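Local coordinates for protein Na Glutathione S-transferase 1 (Necator americanus, PDB 2ON7) that probably conjugates glutathione to electrophilic compounds as a dimeric glutathione S-transferase of the human hookworm, at residues 19-24 with 73-78; 45-50 with 60-65; 87-92 with 153-158. All coordinates share one frame; numbering follows the deposited sequence.

Helix 16-25, early in the chain, supplies the first half of contact 1. Before that loop closes, contact 2 forms inside it: residues 45-50, in a loop after helix 36-42, meet strand 59-62 and Q63, just before helix 64-75. Contact 1 then closes at the far end of helix 64-75, on residues 73-78. Both lie in the thioredoxin-like part of the fold. Contact 3 follows in series, closing a separate, largely helical loop of 60 residues, and joins helix 82-109 to the start of helix 155-168 in the all-helical part. Contacts 1 and 3 touch, with F77 O 2.8 Å from W155 N. L65 of contact 2 packs on W155 and A92. All three contacts approach the second subunit.

Contact 1: residues 19-24 with 73-78; sequences RQIFAL and RQFGFA
I21 reaches into the hollow between F75 and F77. Its two branches do separate work. CG2 stands anti to the backbone N and meets F75, with I21 CG2 4.0 Å from F75 CD1. The CG1 arm leaves beside the backbone N and carries CD1 to the root of the other phenylalanine, I21 CD1 being 3.9 Å from F77 CB. The I21 and F77 side chains run antiparallel, side by side. One helical turn on, L24 packs against the outer end of the F77 ring. L24 CB is 3.6 Å from F77 CZ, while L24 CD1 sits over one face of that ring, 4.1 Å above its plane and displaced to its margin. F22 adds a looser contact to F75, with F22 CD1 4.4 Å from F75 CE1. On its own side, F75 is backed by Q74 CB, which lies over the centre of a ring face. The helix 64-75 ends in a Schellman motif at G76, whose phi of 72° turns the chain. F75 and F77 flank this turn, and both point their CB atoms at helix 16-25. C68, L71 and A72 also touch I21, and W155 and L158 come from helix 155-168. No hydrogen bond crosses between the segments. The contact is held by apolar packing alone, so its hold rests on how well these shapes fit and on the hydrophobic effect.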
loop_
_atom_site.group_PDB
_atom_site.type_symbol
_atom_site.label_atom_id
_atom_site.label_comp_id
_atom_site.label_asym_id
_atom_site.label_seq_id
_atom_site.Cartn_x
_atom_site.Cartn_y
_atom_site.Cartn_z
ATOM N N ARG A 19 -13.175 0.048 -11.514
ATOM C CA ARG A 19 -14.076 0.106 -12.654
ATOM C C ARG A 19 -13.564 -0.752 -13.789
ATOM O O ARG A 19 -14.328 -1.421 -14.463
ATOM C CB ARG A 19 -14.269 1.545 -13.156
ATOM C CG ARG A 19 -14.880 2.442 -12.154
ATOM C CD ARG A 19 -14.985 3.815 -12.729
ATOM N NE ARG A 19 -15.551 4.751 -11.767
ATOM C CZ ARG A 19 -14.988 5.897 -11.395
ATOM N NH1 ARG A 19 -13.837 6.266 -11.910
ATOM N NH2 ARG A 19 -15.612 6.686 -10.527
ATOM N N GLN A 20 -12.265 -0.651 -14.022
ATOM C CA GLN A 20 -11.610 -1.411 -15.058
ATOM C C GLN A 20 -11.647 -2.888 -14.752
ATOM O O GLN A 20 -11.783 -3.642 -15.645
ATOM C CB GLN A 20 -10.191 -0.862 -15.372
ATOM C CG GLN A 20 -10.297 0.431 -16.188
ATOM C CD GLN A 20 -8.980 1.097 -16.541
ATOM O OE1 GLN A 20 -8.921 2.306 -16.775
ATOM N NE2 GLN A 20 -7.938 0.328 -16.599
ATOM N N ILE A 21 -11.558 -3.296 -13.500
ATOM C CA ILE A 21 -11.678 -4.719 -13.181
ATOM C C ILE A 21 -13.061 -5.243 -13.467
ATOM O O ILE A 21 -13.193 -6.223 -14.181
ATOM C CB ILE A 21 -11.271 -5.071 -11.750
ATOM C CG1 ILE A 21 -9.762 -4.876 -11.577
ATOM C CG2 ILE A 21 -11.655 -6.528 -11.455
ATOM C CD1 ILE A 21 -8.980 -6.145 -11.467
ATOM N N PHE A 22 -14.080 -4.562 -12.948
ATOM C CA PHE A 22 -15.493 -4.867 -13.241
ATOM C C PHE A 22 -15.792 -5.032 -14.735
ATOM O O PHE A 22 -16.469 -5.992 -15.132
ATOM C CB PHE A 22 -16.368 -3.743 -12.737
ATOM C CG PHE A 22 -16.601 -3.753 -11.248
ATOM C CD1 PHE A 22 -16.960 -4.921 -10.591
ATOM C CD2 PHE A 22 -16.547 -2.564 -10.517
ATOM C CE1 PHE A 22 -17.204 -4.919 -9.262
ATOM C CE2 PHE A 22 -16.807 -2.565 -9.183
ATOM C CZ PHE A 22 -17.130 -3.759 -8.546
ATOM N N ALA A 23 -15.318 -4.078 -15.555
ATOM C CA ALA A 23 -15.529 -4.139 -17.012
ATOM C C ALA A 23 -14.764 -5.308 -17.618
ATOM O O ALA A 23 -15.254 -5.984 -18.501
ATOM C CB ALA A 23 -15.145 -2.829 -17.682
ATOM N N LEU A 24 -13.571 -5.605 -17.091
ATOM C CA LEU A 24 -12.909 -6.843 -17.544
ATOM C C LEU A 24 -13.688 -8.148 -17.186
ATOM O O LEU A 24 -13.506 -9.194 -17.802
ATOM C CB LEU A 24 -11.482 -6.898 -17.033
ATOM C CG LEU A 24 -10.426 -6.034 -17.726
ATOM C CD1 LEU A 24 -9.183 -6.085 -16.858
ATOM C CD2 LEU A 24 -10.091 -6.502 -19.154
ATOM N N ARG A 73 -8.976 -10.671 -7.179
ATOM C CA ARG A 73 -8.967 -12.018 -6.668
ATOM C C ARG A 73 -10.263 -12.692 -7.030
ATOM O O ARG A 73 -10.246 -13.853 -7.470
ATOM C CB ARG A 73 -8.740 -12.043 -5.154
ATOM C CG ARG A 73 -7.281 -11.729 -4.702
ATOM C CD ARG A 73 -7.158 -11.981 -3.234
ATOM N NE ARG A 73 -5.868 -11.623 -2.660
ATOM C CZ ARG A 73 -5.649 -11.450 -1.354
ATOM N NH1 ARG A 73 -6.646 -11.594 -0.488
ATOM N NH2 ARG A 73 -4.432 -11.138 -0.914
ATOM N N GLN A 74 -11.376 -11.959 -6.861
ATOM C CA GLN A 74 -12.724 -12.462 -7.138
ATOM C C GLN A 74 -12.896 -12.897 -8.596
ATOM O O GLN A 74 -13.613 -13.882 -8.876
ATOM C CB GLN A 74 -13.779 -11.382 -6.822
ATOM C CG GLN A 74 -13.962 -11.051 -5.347
ATOM C CD GLN A 74 -14.070 -12.294 -4.526
ATOM O OE1 GLN A 74 -14.957 -13.130 -4.777
ATOM N NE2 GLN A 74 -13.137 -12.477 -3.578
ATOM N N PHE A 75 -12.265 -12.147 -9.502
ATOM C CA PHE A 75 -12.432 -12.345 -10.957
ATOM C C PHE A 75 -11.169 -12.825 -11.649
ATOM O O PHE A 75 -11.122 -12.886 -12.859
ATOM C CB PHE A 75 -12.985 -11.076 -11.643
ATOM C CG PHE A 75 -14.223 -10.543 -10.983
ATOM C CD1 PHE A 75 -14.183 -9.344 -10.241
ATOM C CD2 PHE A 75 -15.416 -11.272 -11.025
ATOM C CE1 PHE A 75 -15.292 -8.869 -9.613
ATOM C CE2 PHE A 75 -16.553 -10.804 -10.360
ATOM C CZ PHE A 75 -16.491 -9.617 -9.662
ATOM N N GLY A 76 -10.159 -13.171 -10.851
ATOM C CA GLY A 76 -8.948 -13.786 -11.345
ATOM C C GLY A 76 -8.006 -12.886 -12.122
ATOM O O GLY A 76 -7.436 -13.333 -13.124
ATOM N N PHE A 77 -7.812 -11.645 -11.652
ATOM C CA PHE A 77 -6.820 -10.722 -12.200
ATOM C C PHE A 77 -5.790 -10.334 -11.112
ATOM O O PHE A 77 -5.206 -9.215 -11.141
ATOM C CB PHE A 77 -7.487 -9.463 -12.756
ATOM C CG PHE A 77 -8.493 -9.718 -13.877
ATOM C CD1 PHE A 77 -8.066 -9.952 -15.180
ATOM C CD2 PHE A 77 -9.870 -9.675 -13.626
ATOM C CE1 PHE A 77 -8.984 -10.185 -16.229
ATOM C CE2 PHE A 77 -10.781 -9.903 -14.657
ATOM C CZ PHE A 77 -10.335 -10.165 -15.966
ATOM N N ALA A 78 -5.560 -11.252 -10.168
ATOM C CA ALA A 78 -4.668 -10.986 -9.042
ATOM C C ALA A 78 -3.279 -11.582 -9.247
ATOM O O ALA A 78 -2.315 -11.157 -8.591
ATOM C CB ALA A 78 -5.275 -11.500 -7.705
#

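Contact 2: residues 45-50 with 60-65; sequences DLPFGQ and QLAQSL
The F48 ring approaches A62 and Q63 with its CD1 corner, F48 CD1 being 4.1 Å from A62 CB and 4.4 Å from Q63 CG. Both neighbours come at a slant to the ring plane. One face of the ring carries P47 CB, 4.1 Å above the plane and off centre. F139 of the second subunit also meets the ring, with its plane tilted by only about 5°. P47 fills the dip between two side chains on one side of the strand. P47 CG is 4.0 Å from Q60 CB, and P47 CD is 3.9 Å from A62 CB. L61, between them, turns the other way and packs on A86 of the second subunit. Q60 has CG anti to its carbonyl carbon (chi1 -77°) and is extended beyond it, which carries its far end past P47 toward D45. V53 of strand 53-56 touches both P47 and Q60. Q63 takes the N-cap position of helix 64-75 with a positive phi of 80°. Its NE2 is hydrogen-bonded to D97 of the second subunit. F48 also packs on Q94 of that subunit. An aromatic residue of the N-terminal domain set against C-terminal helices of the partner chain is consistent with the lock-and-key dimer contact known from several glutathione S-transferase classes.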
loop_
_atom_site.group_PDB
_atom_site.type_symbol
_atom_site.label_atom_id
_atom_site.label_comp_id
_atom_site.label_asym_id
_atom_site.label_seq_id
_atom_site.Cartn_x
_atom_site.Cartn_y
_atom_site.Cartn_z
ATOM N N ASP A 45 -19.398 8.387 7.239
ATOM C CA ASP A 45 -19.990 7.050 7.174
ATOM C C ASP A 45 -19.065 6.069 6.473
ATOM O O ASP A 45 -19.453 4.913 6.207
ATOM C CB ASP A 45 -21.293 7.065 6.364
ATOM C CG ASP A 45 -22.476 7.616 7.133
ATOM O OD1 ASP A 45 -22.471 7.553 8.393
ATOM O OD2 ASP A 45 -23.424 8.086 6.440
ATOM N N LEU A 46 -17.875 6.540 6.108
ATOM C CA LEU A 46 -16.959 5.736 5.343
ATOM C C LEU A 46 -15.967 5.218 6.373
ATOM O O LEU A 46 -15.873 5.798 7.441
ATOM C CB LEU A 46 -16.295 6.576 4.249
ATOM C CG LEU A 46 -17.272 7.334 3.331
ATOM C CD1 LEU A 46 -16.533 8.014 2.168
ATOM C CD2 LEU A 46 -18.402 6.430 2.790
ATOM N N PRO A 47 -15.285 4.091 6.087
ATOM C CA PRO A 47 -14.457 3.460 7.127
ATOM C C PRO A 47 -13.286 4.327 7.606
ATOM O O PRO A 47 -12.987 4.344 8.831
ATOM C CB PRO A 47 -13.970 2.164 6.450
ATOM C CG PRO A 47 -15.075 1.871 5.362
ATOM C CD PRO A 47 -15.322 3.275 4.847
ATOM N N PHE A 48 -12.660 5.042 6.654
ATOM C CA PHE A 48 -11.563 5.956 6.941
ATOM C C PHE A 48 -11.884 7.409 6.546
ATOM O O PHE A 48 -10.994 8.256 6.452
ATOM C CB PHE A 48 -10.268 5.407 6.324
ATOM C CG PHE A 48 -9.980 3.978 6.750
ATOM C CD1 PHE A 48 -9.957 2.948 5.821
ATOM C CD2 PHE A 48 -9.817 3.670 8.111
ATOM C CE1 PHE A 48 -9.760 1.656 6.216
ATOM C CE2 PHE A 48 -9.605 2.377 8.527
ATOM C CZ PHE A 48 -9.574 1.357 7.585
ATOM N N GLY A 49 -13.178 7.699 6.394
ATOM C CA GLY A 49 -13.651 9.035 5.995
ATOM C C GLY A 49 -13.054 9.463 4.655
ATOM O O GLY A 49 -12.572 10.574 4.505
ATOM N N GLN A 50 -13.044 8.554 3.691
ATOM C CA GLN A 50 -12.335 8.783 2.416
ATOM C C GLN A 50 -12.881 7.907 1.314
ATOM O O GLN A 50 -13.335 6.796 1.585
ATOM C CB GLN A 50 -10.850 8.485 2.565
ATOM C CG GLN A 50 -10.019 8.888 1.373
ATOM C CD GLN A 50 -10.028 10.406 1.164
ATOM O OE1 GLN A 50 -9.072 11.103 1.552
ATOM N NE2 GLN A 50 -11.115 10.929 0.574
ATOM N N GLN A 60 -18.893 -2.687 3.573
ATOM C CA GLN A 60 -17.956 -1.671 3.122
ATOM C C GLN A 60 -16.515 -2.143 3.119
ATOM O O GLN A 60 -16.057 -2.858 4.022
ATOM C CB GLN A 60 -18.034 -0.418 4.007
ATOM C CG GLN A 60 -19.225 0.483 3.730
ATOM C CD GLN A 60 -19.274 1.727 4.603
ATOM O OE1 GLN A 60 -19.448 2.840 4.112
ATOM N NE2 GLN A 60 -19.142 1.544 5.900
ATOM N N LEU A 61 -15.802 -1.720 2.075
ATOM C CA LEU A 61 -14.372 -1.901 1.955
ATOM C C LEU A 61 -13.809 -0.643 1.364
ATOM O O LEU A 61 -14.241 -0.236 0.271
ATOM C CB LEU A 61 -14.069 -3.056 1.028
ATOM C CG LEU A 61 -12.617 -3.363 0.747
ATOM C CD1 LEU A 61 -11.921 -3.759 2.073
ATOM C CD2 LEU A 61 -12.598 -4.490 -0.263
ATOM N N ALA A 62 -12.888 -0.005 2.089
ATOM C CA ALA A 62 -12.210 1.179 1.579
ATOM C C ALA A 62 -10.743 0.926 1.188
ATOM O O ALA A 62 -10.211 -0.203 1.331
ATOM C CB ALA A 62 -12.348 2.308 2.549
ATOM N N GLN A 63 -10.096 1.955 0.635
ATOM C CA GLN A 63 -8.696 1.895 0.146
ATOM C C GLN A 63 -8.582 1.251 -1.235
ATOM O O GLN A 63 -8.870 0.071 -1.395
ATOM C CB GLN A 63 -7.747 1.252 1.136
ATOM C CG GLN A 63 -7.433 2.103 2.335
ATOM C CD GLN A 63 -6.458 3.277 2.119
ATOM O OE1 GLN A 63 -5.887 3.476 1.060
ATOM N NE2 GLN A 63 -6.244 4.017 3.158
ATOM N N SER A 64 -8.136 2.041 -2.214
ATOM C CA SER A 64 -8.164 1.692 -3.611
ATOM C C SER A 64 -7.426 0.411 -3.851
ATOM O O SER A 64 -7.847 -0.419 -4.674
ATOM C CB SER A 64 -7.557 2.817 -4.472
ATOM O OG SER A 64 -6.388 3.306 -3.817
ATOM N N LEU A 65 -6.325 0.246 -3.120
ATOM C CA LEU A 65 -5.421 -0.872 -3.379
ATOM C C LEU A 65 -6.077 -2.152 -2.899
ATOM O O LEU A 65 -6.093 -3.153 -3.642
ATOM C CB LEU A 65 -4.036 -0.662 -2.770
ATOM C CG LEU A 65 -3.042 0.306 -3.481
ATOM C CD1 LEU A 65 -1.666 0.421 -2.758
ATOM C CD2 LEU A 65 -2.782 -0.047 -4.953
#

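Contact 3: residues 87-92 with 153-158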
loop_
_atom_site.group_PDB
_atom_site.type_symbol
_atom_site.label_atom_id
_atom_site.label_comp_id
_atom_site.label_asym_id
_atom_site.label_seq_id
_atom_site.Cartn_x
_atom_site.Cartn_y
_atom_site.Cartn_z
ATOM N N VAL A 87 3.818 -10.328 -5.933
ATOM C CA VAL A 87 4.583 -9.573 -6.901
ATOM C C VAL A 87 3.751 -8.439 -7.544
ATOM O O VAL A 87 4.221 -7.282 -7.630
ATOM C CB VAL A 87 5.265 -10.525 -7.954
ATOM C CG1 VAL A 87 5.986 -9.741 -9.016
ATOM C CG2 VAL A 87 6.250 -11.442 -7.242
ATOM N N VAL A 88 2.528 -8.764 -7.978
ATOM C CA VAL A 88 1.567 -7.750 -8.414
ATOM C C VAL A 88 1.510 -6.661 -7.341
ATOM O O VAL A 88 1.732 -5.470 -7.632
ATOM C CB VAL A 88 0.146 -8.354 -8.576
ATOM C CG1 VAL A 88 -0.853 -7.275 -8.814
ATOM C CG2 VAL A 88 0.099 -9.373 -9.719
ATOM N N ASP A 89 1.243 -7.101 -6.103
ATOM C CA ASP A 89 1.175 -6.251 -4.913
ATOM C C ASP A 89 2.382 -5.342 -4.744
ATOM O O ASP A 89 2.224 -4.162 -4.491
ATOM C CB ASP A 89 1.054 -7.105 -3.644
ATOM C CG ASP A 89 -0.240 -7.853 -3.565
ATOM O OD1 ASP A 89 -1.173 -7.522 -4.291
ATOM O OD2 ASP A 89 -0.327 -8.766 -2.740
ATOM N N SER A 90 3.581 -5.893 -4.904
ATOM C CA SER A 90 4.791 -5.146 -4.697
ATOM C C SER A 90 4.950 -4.028 -5.725
ATOM O O SER A 90 5.565 -3.014 -5.428
ATOM C CB SER A 90 6.015 -6.072 -4.702
ATOM O OG SER A 90 6.521 -6.269 -6.022
ATOM N N LEU A 91 4.430 -4.230 -6.941
ATOM C CA LEU A 91 4.495 -3.218 -7.991
ATOM C C LEU A 91 3.472 -2.124 -7.798
ATOM O O LEU A 91 3.669 -1.003 -8.196
ATOM C CB LEU A 91 4.289 -3.844 -9.366
ATOM C CG LEU A 91 5.474 -4.597 -9.999
ATOM C CD1 LEU A 91 4.939 -5.665 -10.966
ATOM C CD2 LEU A 91 6.423 -3.626 -10.710
ATOM N N ALA A 92 2.355 -2.472 -7.199
ATOM C CA ALA A 92 1.276 -1.562 -7.010
ATOM C C ALA A 92 1.633 -0.590 -5.897
ATOM O O ALA A 92 1.167 0.561 -5.937
ATOM C CB ALA A 92 0.032 -2.336 -6.647
ATOM N N LEU A 153 -3.003 -10.654 -17.842
ATOM C CA LEU A 153 -3.403 -9.399 -17.203
ATOM C C LEU A 153 -3.570 -9.597 -15.695
ATOM O O LEU A 153 -4.172 -10.573 -15.251
ATOM C CB LEU A 153 -4.733 -8.881 -17.834
ATOM C CG LEU A 153 -5.493 -7.590 -17.428
ATOM C CD1 LEU A 153 -5.938 -7.588 -15.971
ATOM C CD2 LEU A 153 -4.673 -6.290 -17.666
ATOM N N THR A 154 -3.014 -8.675 -14.920
ATOM C CA THR A 154 -3.320 -8.533 -13.505
ATOM C C THR A 154 -3.682 -7.070 -13.279
ATOM O O THR A 154 -3.445 -6.239 -14.161
ATOM C CB THR A 154 -2.108 -8.886 -12.598
ATOM O OG1 THR A 154 -1.108 -7.874 -12.732
ATOM C CG2 THR A 154 -1.505 -10.254 -12.938
ATOM N N TRP A 155 -4.225 -6.747 -12.104
ATOM C CA TRP A 155 -4.658 -5.379 -11.784
ATOM C C TRP A 155 -3.592 -4.284 -11.837
ATOM O O TRP A 155 -3.952 -3.130 -12.063
ATOM C CB TRP A 155 -5.426 -5.323 -10.423
ATOM C CG TRP A 155 -4.680 -5.705 -9.160
ATOM C CD1 TRP A 155 -4.388 -6.976 -8.721
ATOM C CD2 TRP A 155 -4.196 -4.814 -8.133
ATOM N NE1 TRP A 155 -3.728 -6.914 -7.509
ATOM C CE2 TRP A 155 -3.604 -5.604 -7.132
ATOM C CE3 TRP A 155 -4.201 -3.415 -7.975
ATOM C CZ2 TRP A 155 -3.001 -5.044 -5.988
ATOM C CZ3 TRP A 155 -3.620 -2.848 -6.828
ATOM C CH2 TRP A 155 -3.035 -3.671 -5.840
ATOM N N VAL A 156 -2.302 -4.576 -11.572
ATOM C CA VAL A 156 -1.277 -3.519 -11.735
ATOM C C VAL A 156 -1.156 -3.031 -13.180
ATOM O O VAL A 156 -0.908 -1.853 -13.399
ATOM C CB VAL A 156 0.190 -3.905 -11.407
ATOM C CG1 VAL A 156 0.668 -3.212 -10.173
ATOM C CG2 VAL A 156 0.463 -5.359 -11.504
ATOM N N ASP A 157 -1.241 -3.943 -14.144
ATOM C CA ASP A 157 -1.272 -3.560 -15.566
ATOM C C ASP A 157 -2.197 -2.312 -15.809
ATOM O O ASP A 157 -1.843 -1.386 -16.530
ATOM C CB ASP A 157 -1.681 -4.774 -16.410
ATOM C CG ASP A 157 -0.601 -5.894 -16.387
ATOM O OD1 ASP A 157 -0.923 -7.086 -16.183
ATOM O OD2 ASP A 157 0.601 -5.549 -16.551
ATOM N N LEU A 158 -3.334 -2.285 -15.124
ATOM C CA LEU A 158 -4.366 -1.275 -15.291
ATOM C C LEU A 158 -4.001 0.003 -14.591
ATOM O O LEU A 158 -4.097 1.087 -15.168
ATOM C CB LEU A 158 -5.697 -1.801 -14.739
ATOM C CG LEU A 158 -6.190 -3.181 -15.131
ATOM C CD1 LEU A 158 -7.387 -3.511 -14.244
ATOM C CD2 LEU A 158 -6.598 -3.183 -16.611
HETATM O O HOH W 1 -2.416 -9.218 -6.437
#
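V88 lies on the indole of W155 in a CH-pi contact, within the helical bundle of the glutathione S-transferase C-terminal domain. V88 CG1 is 3.6 Å from the centroid of the five-membered ring of W155, 29° off its normal. That branch stands anti to the backbone N (chi1 171°), while CG2 points at T154, and the V88 and T154 side chains meet tip to tip. A92 CB touches the six-membered ring obliquely, 3.4 Å from W155 CH2. V156 fits between V88, L91 and A92, with V156 CG1 3.7 Å from A92 CB and V156 CG2 3.6 Å from V88 CG1.

The polar side is bridged by water. W155 NE1 donates to a water at 2.9 Å, which lies in the ring plane at the indole edge. The water also lies 3.0 Å from D89 OD1, in hydrogen-bonding position. D89 is itself held by a salt bridge to R69, whose helix 64-75 also packs on W155. At the start of helix 155-168, T154 and D157 are consistent with the N-capping box known here in glutathione S-transferases. Only one half is seen: T154 N donates to the anti side of D157 OD1 at 2.9 Å, nearly straight at 171°.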